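Flavodoxin (Lactobacillus reuteri, PDB 5VEG) binds flavin mononucleotide and probably serves as a low-potential electron donor to redox enzymes, in association with a bacterial microcompartment for 1,2-propanediol use. Local coordinates at residues V83-Y88 against N129-H134; V35-M40 against E64-Q69; V151-E156 against E163-F168. All coordinates share one frame; numbering follows the deposited sequence.

In the fold
All three contacts involve the five-stranded parallel sheet of the flavodoxin fold: interaction 2 pairs two strands, 1 and 3 set a helix against one. Interactions 1 and 2, centres 12 Å apart, meet through neighbouring strands 80-85 and 31-38 by probable backbone hydrogen bonds, Cys84 N to Val36 O and Ala38 N to Cys84 O, each 2.9 Å. Both reach the flavin mononucleotide: 35-40 at its phosphate, 83-88 and 129-134 at its ribityl chain and ring system. Interaction 3, at the far edge strand, is 13 Å from interaction 1 between centres, linked by an Asp133 OD2 to Lys152 NZ salt bridge, 2.9 Å; interactions 2 and 3, centres 17 Å apart, do not touch.

Interaction 1. Residues V83-Y88 against N129-H134; sequences VCAYTY and NTTVDH. With FMN (flavin mononucleotide), chain D.
Thr87 and Thr131 mark the closest backbone approach, 5.3 Å between CA atoms, where the chain leaving strand 80-85 passes the first turn of helix 130-141. Their side chains slide past each other in opposite directions. The hydroxyl of Thr87 receives the N-H of Thr131 at 2.9 Å from N to OG1, nearly straight at 167°. In return Thr131 OG1 donates to Tyr86 O over 2.9 Å, coming in tilted from the carbonyl plane. In Thr131, OG1 lies beside the backbone N and anti to the carbonyl carbon (chi1 -65°), which leaves CG2 to rest 3.7 Å from Ala85 CB. Thr87 has the same rotamer; its CG2, anti to the backbone N, touches both Thr130 OG1, at 3.1 Å, and FMN N3.

A water bridges the two segments: it donates to Ala85 O and Asn129 OD1 and accepts from Thr87 OG1, so that this hydroxyl accepts one hydrogen bond from the helix N-H and donates one to the water. The amide of Asn129 is fixed at its other end too, ND2 bonding to Ile153 O on the edge strand. Tyr86 starts away from the helix, its CB passing FMN O5', and its OH bonds to Glu96 OE2.

Both backbones then grip the cofactor. FMN O2' donates to Thr87 O over 2.7 Å, and Asn129 N reaches FMN O2 at 2.8 Å with an angle of 169°. Tyr88 lays one ring face over the dimethylbenzene end, its CE1 3.4 Å from FMN C8. Loops at the C-terminal ends of parallel strands, holding the isoalloxazine through backbone groups and an aromatic ring, make up the flavin site typical of flavodoxins.

Interaction 2. Residues V35-M40 against E64-Q69; sequences VVYATM and ESEISQ. With FMN (flavin mononucleotide), chain D.
Val35 opens the pairing with Glu64: its carbonyl O accepts the N-H of Ser65 at 3.0 Å. Val36 is on the other face of the sheet, with CG1 3.5 Å from Ser65 OG, a hydroxyl whose polar partners are Thr70 and His34. Tyr37 contributes the largest share of the contact. Its N-H bonds to Ser65 O, and its O takes the N-H of Ile67 at 2.8 Å. CG sits between the backbone N and the carbonyl carbon (chi1 61°), a turn that swings the ring across the neighbouring strand. Glu66 CA stands over the centre of one ring face in a CH-pi contact, 4.0 Å from the centroid, and Glu66 CG packs against CE1, while the Glu64 chain crosses the ring at about a right angle. With an alanine here, the CH-pi cover over Glu66 CA would probably be lost and the Glu64 chain left freer to move. These parallel strands are the first and last elements of a right-handed beta-alpha-beta unit whose connecting helix is 43-56. Ala38 CB meets Ile67 CG2 at 3.6 Å, just where the second strand turns into a short 3-10 segment. Beyond it the chain enters the phosphate-binding loop of the flavodoxin fold: Thr39 N donates a hydrogen bond to a water that also lies 2.7 Å from Glu66 OE1, Thr39 OG1 donates to FMN O2P, and Met40 N bonds to FMN O3P at 2.8 Å.

Interaction 3. Residues V151-E156 against E163-F168; sequences VKIDLE and ERLNKF
Val151 is wedged between Leu165 and Phe168 of the helix, one methyl to each. CG1, anti to the backbone N (chi1 177°), meets Leu165 CD2 at 3.8 Å, and CG2, beside that N, lies 3.7 Å from Phe168 CD1, approaching the ring obliquely. Two residues on, Ile153 crosses Leu165 at about a right angle and brings CD1 to 3.8 Å from Leu165 CD1. The leucine therefore reaches both strand residues with its branched end. Arg164 adds little: its CB comes loosely near Val151 before the chain leads away from the strand. The side chains that carry the contact meet through apolar atoms, and the strand and helix segments run nearly antiparallel, at 164°, with their axes 9.5 Å apart.

What sets the strand residues in place is the sheet: Val151 bonds through its backbone to Val116 and Gly118, and Ile153 to Gly118 and Gly120. Ala117 on strand 113-120 continues the apolar surface, touching both Val151 and Leu165. Helix 159-176 thus packs on the edge strand 145-154 and its inner neighbour, while Val47 of helix 43-56 touches Ile153 on the same side of the sheet.

Interaction 1. Residues V83-Y88 against N129-H134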
# COMPACT_ATOMS: atom_id res chain seq x y z
N VAL A 83 1.66 0.91 0.04
CA VAL A 83 1.74 0.07 1.24
C VAL A 83 0.55 -0.88 1.27
O VAL A 83 -0.61 -0.45 1.15
CB VAL A 83 1.79 0.92 2.53
CG1 VAL A 83 1.85 0.02 3.75
CG2 VAL A 83 3.01 1.88 2.52
N CYS A 84 0.83 -2.16 1.46
CA CYS A 84 -0.20 -3.19 1.63
C CYS A 84 0.04 -3.84 2.98
O CYS A 84 1.03 -4.55 3.16
CB CYS A 84 -0.15 -4.22 0.51
SG CYS A 84 -0.34 -3.57 -1.19
N ALA A 85 -0.85 -3.62 3.95
CA ALA A 85 -0.56 -4.07 5.31
C ALA A 85 -1.83 -4.48 6.04
O ALA A 85 -2.90 -3.90 5.84
CB ALA A 85 0.15 -2.99 6.12
N TYR A 86 -1.67 -5.45 6.94
CA TYR A 86 -2.80 -6.00 7.69
C TYR A 86 -3.12 -5.12 8.90
O TYR A 86 -2.38 -4.19 9.25
CB TYR A 86 -2.49 -7.42 8.17
CG TYR A 86 -1.32 -7.50 9.14
CD1 TYR A 86 -1.49 -7.27 10.50
CD2 TYR A 86 -0.03 -7.80 8.68
CE1 TYR A 86 -0.40 -7.35 11.40
CE2 TYR A 86 1.06 -7.87 9.56
CZ TYR A 86 0.86 -7.64 10.91
OH TYR A 86 1.94 -7.70 11.78
N THR A 87 -4.24 -5.44 9.53
CA THR A 87 -4.67 -4.89 10.81
C THR A 87 -4.81 -6.04 11.80
O THR A 87 -5.27 -7.13 11.44
CB THR A 87 -6.01 -4.14 10.66
OG1 THR A 87 -5.88 -3.11 9.66
CG2 THR A 87 -6.42 -3.53 11.98
N TYR A 88 -4.41 -5.81 13.05
CA TYR A 88 -4.39 -6.86 14.07
C TYR A 88 -5.06 -6.36 15.34
O TYR A 88 -5.37 -5.18 15.48
CB TYR A 88 -2.96 -7.31 14.37
CG TYR A 88 -2.81 -8.81 14.53
CD1 TYR A 88 -3.23 -9.67 13.52
CD2 TYR A 88 -2.25 -9.36 15.67
CE1 TYR A 88 -3.09 -11.03 13.65
CE2 TYR A 88 -2.10 -10.72 15.81
CZ TYR A 88 -2.52 -11.56 14.80
OH TYR A 88 -2.38 -12.92 14.93
N ASN A 129 -9.58 -3.21 8.52
CA ASN A 129 -8.51 -2.61 7.71
C ASN A 129 -8.14 -1.20 8.17
O ASN A 129 -7.84 -0.34 7.35
CB ASN A 129 -8.89 -2.61 6.22
CG ASN A 129 -8.42 -3.85 5.50
OD1 ASN A 129 -7.28 -4.28 5.68
ND2 ASN A 129 -9.30 -4.46 4.71
N THR A 130 -8.16 -0.96 9.48
CA THR A 130 -7.80 0.37 9.97
C THR A 130 -6.37 0.75 9.59
O THR A 130 -6.04 1.93 9.49
CB THR A 130 -7.95 0.45 11.49
OG1 THR A 130 -7.16 -0.57 12.10
CG2 THR A 130 -9.37 0.24 11.90
N THR A 131 -5.50 -0.24 9.39
CA THR A 131 -4.12 0.09 9.02
C THR A 131 -4.07 0.80 7.67
O THR A 131 -3.22 1.68 7.46
CB THR A 131 -3.28 -1.18 9.03
OG1 THR A 131 -3.21 -1.68 10.37
CG2 THR A 131 -1.86 -0.93 8.50
N VAL A 132 -4.97 0.43 6.76
CA VAL A 132 -5.07 1.12 5.48
C VAL A 132 -5.38 2.59 5.69
O VAL A 132 -4.76 3.47 5.06
CB VAL A 132 -6.12 0.42 4.59
CG1 VAL A 132 -6.32 1.19 3.29
CG2 VAL A 132 -5.69 -1.02 4.32
N ASP A 133 -6.31 2.89 6.59
CA ASP A 133 -6.65 4.28 6.89
C ASP A 133 -5.47 5.02 7.50
O ASP A 133 -5.24 6.20 7.19
CB ASP A 133 -7.84 4.35 7.84
CG ASP A 133 -9.09 3.73 7.26
OD1 ASP A 133 -9.34 3.95 6.06
OD2 ASP A 133 -9.81 3.02 8.01
N HIS A 134 -4.72 4.36 8.39
CA HIS A 134 -3.55 5.02 8.99
C HIS A 134 -2.50 5.35 7.94
O HIS A 134 -1.93 6.45 7.94
CB HIS A 134 -2.96 4.14 10.09
CG HIS A 134 -3.76 4.16 11.35
ND1 HIS A 134 -4.14 3.01 12.01
CD2 HIS A 134 -4.28 5.19 12.05
CE1 HIS A 134 -4.84 3.34 13.07
NE2 HIS A 134 -4.93 4.66 13.12
N1 FMN D . -8.53 -7.55 10.60
C2 FMN D . -9.04 -6.27 10.59
O2 FMN D . -9.39 -5.77 9.52
N3 FMN D . -9.17 -5.56 11.76
C4 FMN D . -8.79 -6.12 12.96
O4 FMN D . -8.91 -5.46 13.99
C4A FMN D . -8.27 -7.42 12.99
N5 FMN D . -7.89 -8.01 14.18
C5A FMN D . -7.37 -9.30 14.16
C6 FMN D . -6.98 -9.92 15.35
C7 FMN D . -6.46 -11.23 15.32
C7M FMN D . -6.04 -11.91 16.59
C8 FMN D . -6.36 -11.91 14.12
C8M FMN D . -5.81 -13.31 14.09
C9 FMN D . -6.76 -11.30 12.93
C9A FMN D . -7.25 -9.99 12.96
N10 FMN D . -7.63 -9.40 11.78
C10 FMN D . -8.15 -8.12 11.80
C1' FMN D . -7.55 -10.18 10.50
C2' FMN D . -6.29 -10.05 9.65
O2' FMN D . -6.10 -8.69 9.36
C3' FMN D . -6.63 -10.78 8.37
O3' FMN D . -6.74 -12.18 8.58
C4' FMN D . -5.62 -10.53 7.27
O4' FMN D . -6.08 -11.17 6.10
C5' FMN D . -4.27 -11.13 7.63
O5' FMN D . -3.36 -10.69 6.65
P FMN D . -1.95 -11.43 6.44
O1P FMN D . -2.24 -12.84 5.95
O2P FMN D . -1.21 -10.66 5.36
O3P FMN D . -1.20 -11.51 7.73
O HOH W 1 -5.24 -3.58 7.13

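Interaction 2. Residues V35-M40 against E64-Q69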
# COMPACT_ATOMS: atom_id res chain seq x y z
N VAL A 35 6.43 -1.16 -3.89
CA VAL A 35 5.33 -1.74 -3.11
C VAL A 35 5.92 -2.41 -1.88
O VAL A 35 6.72 -3.35 -2.00
CB VAL A 35 4.50 -2.74 -3.93
CG1 VAL A 35 3.43 -3.38 -3.06
CG2 VAL A 35 3.87 -2.06 -5.13
N VAL A 36 5.56 -1.93 -0.70
CA VAL A 36 5.95 -2.63 0.52
C VAL A 36 4.72 -3.31 1.11
O VAL A 36 3.59 -2.82 0.99
CB VAL A 36 6.62 -1.70 1.56
CG1 VAL A 36 7.92 -1.10 0.98
CG2 VAL A 36 5.66 -0.62 2.01
N TYR A 37 4.94 -4.45 1.75
CA TYR A 37 3.85 -5.17 2.38
C TYR A 37 4.24 -5.55 3.80
O TYR A 37 5.43 -5.71 4.12
CB TYR A 37 3.44 -6.44 1.59
CG TYR A 37 4.55 -7.47 1.44
CD1 TYR A 37 4.74 -8.46 2.40
CD2 TYR A 37 5.39 -7.44 0.34
CE1 TYR A 37 5.77 -9.38 2.27
CE2 TYR A 37 6.41 -8.36 0.20
CZ TYR A 37 6.60 -9.32 1.16
OH TYR A 37 7.61 -10.23 1.00
N ALA A 38 3.23 -5.69 4.64
CA ALA A 38 3.38 -6.33 5.94
C ALA A 38 2.44 -7.52 5.98
O ALA A 38 1.29 -7.42 5.53
CB ALA A 38 3.07 -5.37 7.09
N THR A 39 2.92 -8.65 6.49
CA THR A 39 2.08 -9.83 6.41
C THR A 39 2.52 -10.85 7.45
O THR A 39 3.67 -10.88 7.88
CB THR A 39 2.10 -10.42 5.00
OG1 THR A 39 1.14 -11.47 4.91
CG2 THR A 39 3.49 -10.96 4.65
N MET A 40 1.56 -11.69 7.84
CA MET A 40 1.85 -12.84 8.69
C MET A 40 1.40 -14.16 8.08
O MET A 40 2.14 -15.14 8.16
CB MET A 40 1.22 -12.65 10.07
CG MET A 40 1.88 -11.52 10.82
SD MET A 40 1.63 -11.58 12.60
CE MET A 40 -0.09 -11.94 12.61
N GLU A 64 9.50 -4.48 -4.96
CA GLU A 64 8.61 -5.01 -3.94
C GLU A 64 9.45 -5.48 -2.77
O GLU A 64 10.44 -6.19 -2.96
CB GLU A 64 7.77 -6.18 -4.49
CG GLU A 64 6.73 -6.71 -3.50
CD GLU A 64 5.86 -7.84 -4.06
OE1 GLU A 64 6.11 -8.32 -5.19
OE2 GLU A 64 4.92 -8.25 -3.36
N SER A 65 9.07 -5.09 -1.56
CA SER A 65 9.81 -5.53 -0.38
C SER A 65 8.88 -5.63 0.82
O SER A 65 7.78 -5.09 0.82
CB SER A 65 10.98 -4.58 -0.08
OG SER A 65 10.53 -3.25 0.04
N GLU A 66 9.34 -6.35 1.84
CA GLU A 66 8.61 -6.43 3.10
C GLU A 66 8.93 -5.22 3.96
O GLU A 66 10.05 -4.68 3.93
CB GLU A 66 8.97 -7.72 3.85
CG GLU A 66 8.06 -8.05 5.05
CD GLU A 66 8.65 -7.55 6.36
OE1 GLU A 66 7.87 -7.08 7.21
OE2 GLU A 66 9.89 -7.60 6.53
N ILE A 67 7.95 -4.79 4.76
CA ILE A 67 8.04 -3.48 5.40
C ILE A 67 9.19 -3.44 6.41
O ILE A 67 9.88 -2.42 6.53
CB ILE A 67 6.69 -3.10 6.04
CG1 ILE A 67 6.66 -1.62 6.41
CG2 ILE A 67 6.36 -3.99 7.25
CD1 ILE A 67 5.24 -1.06 6.49
N SER A 68 9.42 -4.53 7.14
CA SER A 68 10.44 -4.49 8.18
C SER A 68 11.86 -4.49 7.61
O SER A 68 12.79 -4.14 8.34
CB SER A 68 10.28 -5.66 9.15
OG SER A 68 10.94 -6.81 8.65
N GLN A 69 12.04 -4.88 6.35
CA GLN A 69 13.34 -4.84 5.68
C GLN A 69 13.51 -3.61 4.79
O GLN A 69 14.42 -3.59 3.96
CB GLN A 69 13.55 -6.09 4.83
CG GLN A 69 13.32 -7.40 5.55
CD GLN A 69 14.58 -7.92 6.20
OE1 GLN A 69 15.33 -7.17 6.83
NE2 GLN A 69 14.83 -9.22 6.07
N1 FMN D . -8.53 -7.55 10.60
C2 FMN D . -9.04 -6.27 10.59
O2 FMN D . -9.39 -5.77 9.52
N3 FMN D . -9.17 -5.56 11.76
C4 FMN D . -8.79 -6.12 12.96
O4 FMN D . -8.91 -5.46 13.99
C4A FMN D . -8.27 -7.42 12.99
N5 FMN D . -7.89 -8.01 14.18
C5A FMN D . -7.37 -9.30 14.16
C6 FMN D . -6.98 -9.92 15.35
C7 FMN D . -6.46 -11.23 15.32
C7M FMN D . -6.04 -11.91 16.59
C8 FMN D . -6.36 -11.91 14.12
C8M FMN D . -5.81 -13.31 14.09
C9 FMN D . -6.76 -11.30 12.93
C9A FMN D . -7.25 -9.99 12.96
N10 FMN D . -7.63 -9.40 11.78
C10 FMN D . -8.15 -8.12 11.80
C1' FMN D . -7.55 -10.18 10.50
C2' FMN D . -6.29 -10.05 9.65
O2' FMN D . -6.10 -8.69 9.36
C3' FMN D . -6.63 -10.78 8.37
O3' FMN D . -6.74 -12.18 8.58
C4' FMN D . -5.62 -10.53 7.27
O4' FMN D . -6.08 -11.17 6.10
C5' FMN D . -4.27 -11.13 7.63
O5' FMN D . -3.36 -10.69 6.65
P FMN D . -1.95 -11.43 6.44
O1P FMN D . -2.24 -12.84 5.95
O2P FMN D . -1.21 -10.66 5.36
O3P FMN D . -1.20 -11.51 7.73
O HOH W 2 5.45 -8.16 7.61

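Interaction 3. Residues V151-E156 against E163-F168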
# COMPACT_ATOMS: atom_id res chain seq x y z
N VAL A 151 -7.95 0.55 -1.07
CA VAL A 151 -8.63 -0.72 -1.34
C VAL A 151 -8.59 -1.57 -0.08
O VAL A 151 -7.52 -1.91 0.44
CB VAL A 151 -8.02 -1.46 -2.54
CG1 VAL A 151 -8.70 -2.80 -2.72
CG2 VAL A 151 -8.19 -0.63 -3.81
N LYS A 152 -9.77 -1.97 0.39
CA LYS A 152 -9.94 -2.73 1.63
C LYS A 152 -10.51 -4.09 1.26
O LYS A 152 -11.65 -4.20 0.80
CB LYS A 152 -10.86 -1.99 2.60
CG LYS A 152 -10.22 -0.78 3.26
CD LYS A 152 -11.11 -0.31 4.40
CE LYS A 152 -10.41 0.68 5.31
NZ LYS A 152 -11.19 0.88 6.57
N ILE A 153 -9.72 -5.13 1.48
CA ILE A 153 -10.06 -6.48 1.06
C ILE A 153 -10.41 -7.31 2.28
O ILE A 153 -9.79 -7.16 3.35
CB ILE A 153 -8.90 -7.09 0.25
CG1 ILE A 153 -8.85 -6.43 -1.13
CG2 ILE A 153 -9.05 -8.61 0.13
CD1 ILE A 153 -7.47 -6.41 -1.75
N ASP A 154 -11.40 -8.18 2.14
CA ASP A 154 -11.78 -9.12 3.20
C ASP A 154 -11.04 -10.43 2.97
O ASP A 154 -11.37 -11.19 2.05
CB ASP A 154 -13.29 -9.31 3.22
CG ASP A 154 -13.75 -10.22 4.36
OD1 ASP A 154 -13.44 -9.95 5.54
OD2 ASP A 154 -14.44 -11.21 4.08
N LEU A 155 -10.04 -10.70 3.81
CA LEU A 155 -9.31 -11.98 3.85
C LEU A 155 -8.60 -12.17 2.52
O LEU A 155 -7.84 -11.28 2.09
CB LEU A 155 -10.28 -13.11 4.24
CG LEU A 155 -10.91 -13.07 5.63
CD1 LEU A 155 -11.64 -14.39 5.90
CD2 LEU A 155 -9.88 -12.80 6.72
N GLU A 156 -8.80 -13.30 1.82
CA GLU A 156 -8.04 -13.57 0.62
C GLU A 156 -8.62 -12.78 -0.55
O GLU A 156 -9.84 -12.62 -0.65
CB GLU A 156 -8.05 -15.06 0.29
CG GLU A 156 -6.66 -15.67 0.38
CD GLU A 156 -6.61 -17.09 -0.12
OE1 GLU A 156 -6.59 -17.28 -1.36
OE2 GLU A 156 -6.58 -18.01 0.73
N GLU A 163 -9.96 -7.30 -9.66
CA GLU A 163 -10.34 -6.22 -10.55
C GLU A 163 -10.18 -4.87 -9.86
O GLU A 163 -9.68 -3.92 -10.47
CB GLU A 163 -11.77 -6.41 -11.06
CG GLU A 163 -11.84 -7.37 -12.25
CD GLU A 163 -13.22 -8.00 -12.48
OE1 GLU A 163 -14.22 -7.52 -11.90
OE2 GLU A 163 -13.30 -8.97 -13.26
N ARG A 164 -10.55 -4.78 -8.58
CA ARG A 164 -10.38 -3.52 -7.85
C ARG A 164 -8.90 -3.14 -7.72
O ARG A 164 -8.55 -1.96 -7.84
CB ARG A 164 -11.02 -3.62 -6.46
CG ARG A 164 -12.52 -3.80 -6.53
CD ARG A 164 -13.22 -3.13 -5.37
NE ARG A 164 -14.68 -3.13 -5.53
CZ ARG A 164 -15.39 -2.12 -6.02
NH1 ARG A 164 -14.80 -0.99 -6.40
NH2 ARG A 164 -16.72 -2.23 -6.11
N LEU A 165 -8.02 -4.12 -7.49
CA LEU A 165 -6.59 -3.83 -7.43
C LEU A 165 -6.02 -3.45 -8.79
O LEU A 165 -5.00 -2.74 -8.86
CB LEU A 165 -5.83 -5.01 -6.84
CG LEU A 165 -6.09 -5.28 -5.35
CD1 LEU A 165 -5.46 -6.61 -4.93
CD2 LEU A 165 -5.58 -4.14 -4.46
N ASN A 166 -6.65 -3.87 -9.88
CA ASN A 166 -6.21 -3.43 -11.20
C ASN A 166 -6.60 -1.98 -11.45
O ASN A 166 -5.80 -1.21 -11.98
CB ASN A 166 -6.80 -4.33 -12.28
CG ASN A 166 -5.88 -5.45 -12.66
OD1 ASN A 166 -5.94 -6.54 -12.10
ND2 ASN A 166 -4.99 -5.18 -13.61
N LYS A 167 -7.83 -1.59 -11.11
CA LYS A 167 -8.20 -0.19 -11.23
C LYS A 167 -7.33 0.68 -10.33
O LYS A 167 -6.92 1.78 -10.73
CB LYS A 167 -9.69 -0.01 -10.90
CG LYS A 167 -10.61 -0.66 -11.94
CD LYS A 167 -12.06 -0.78 -11.46
CE LYS A 167 -13.00 -1.13 -12.62
NZ LYS A 167 -14.39 -1.42 -12.18
N PHE A 168 -7.08 0.22 -9.10
CA PHE A 168 -6.11 0.84 -8.20
C PHE A 168 -4.80 1.13 -8.93
O PHE A 168 -4.37 2.28 -9.00
CB PHE A 168 -5.92 -0.10 -7.01
CG PHE A 168 -4.93 0.36 -5.97
CD1 PHE A 168 -5.27 1.33 -5.04
CD2 PHE A 168 -3.70 -0.28 -5.86
CE1 PHE A 168 -4.38 1.71 -4.06
CE2 PHE A 168 -2.79 0.09 -4.87
CZ PHE A 168 -3.13 1.08 -3.96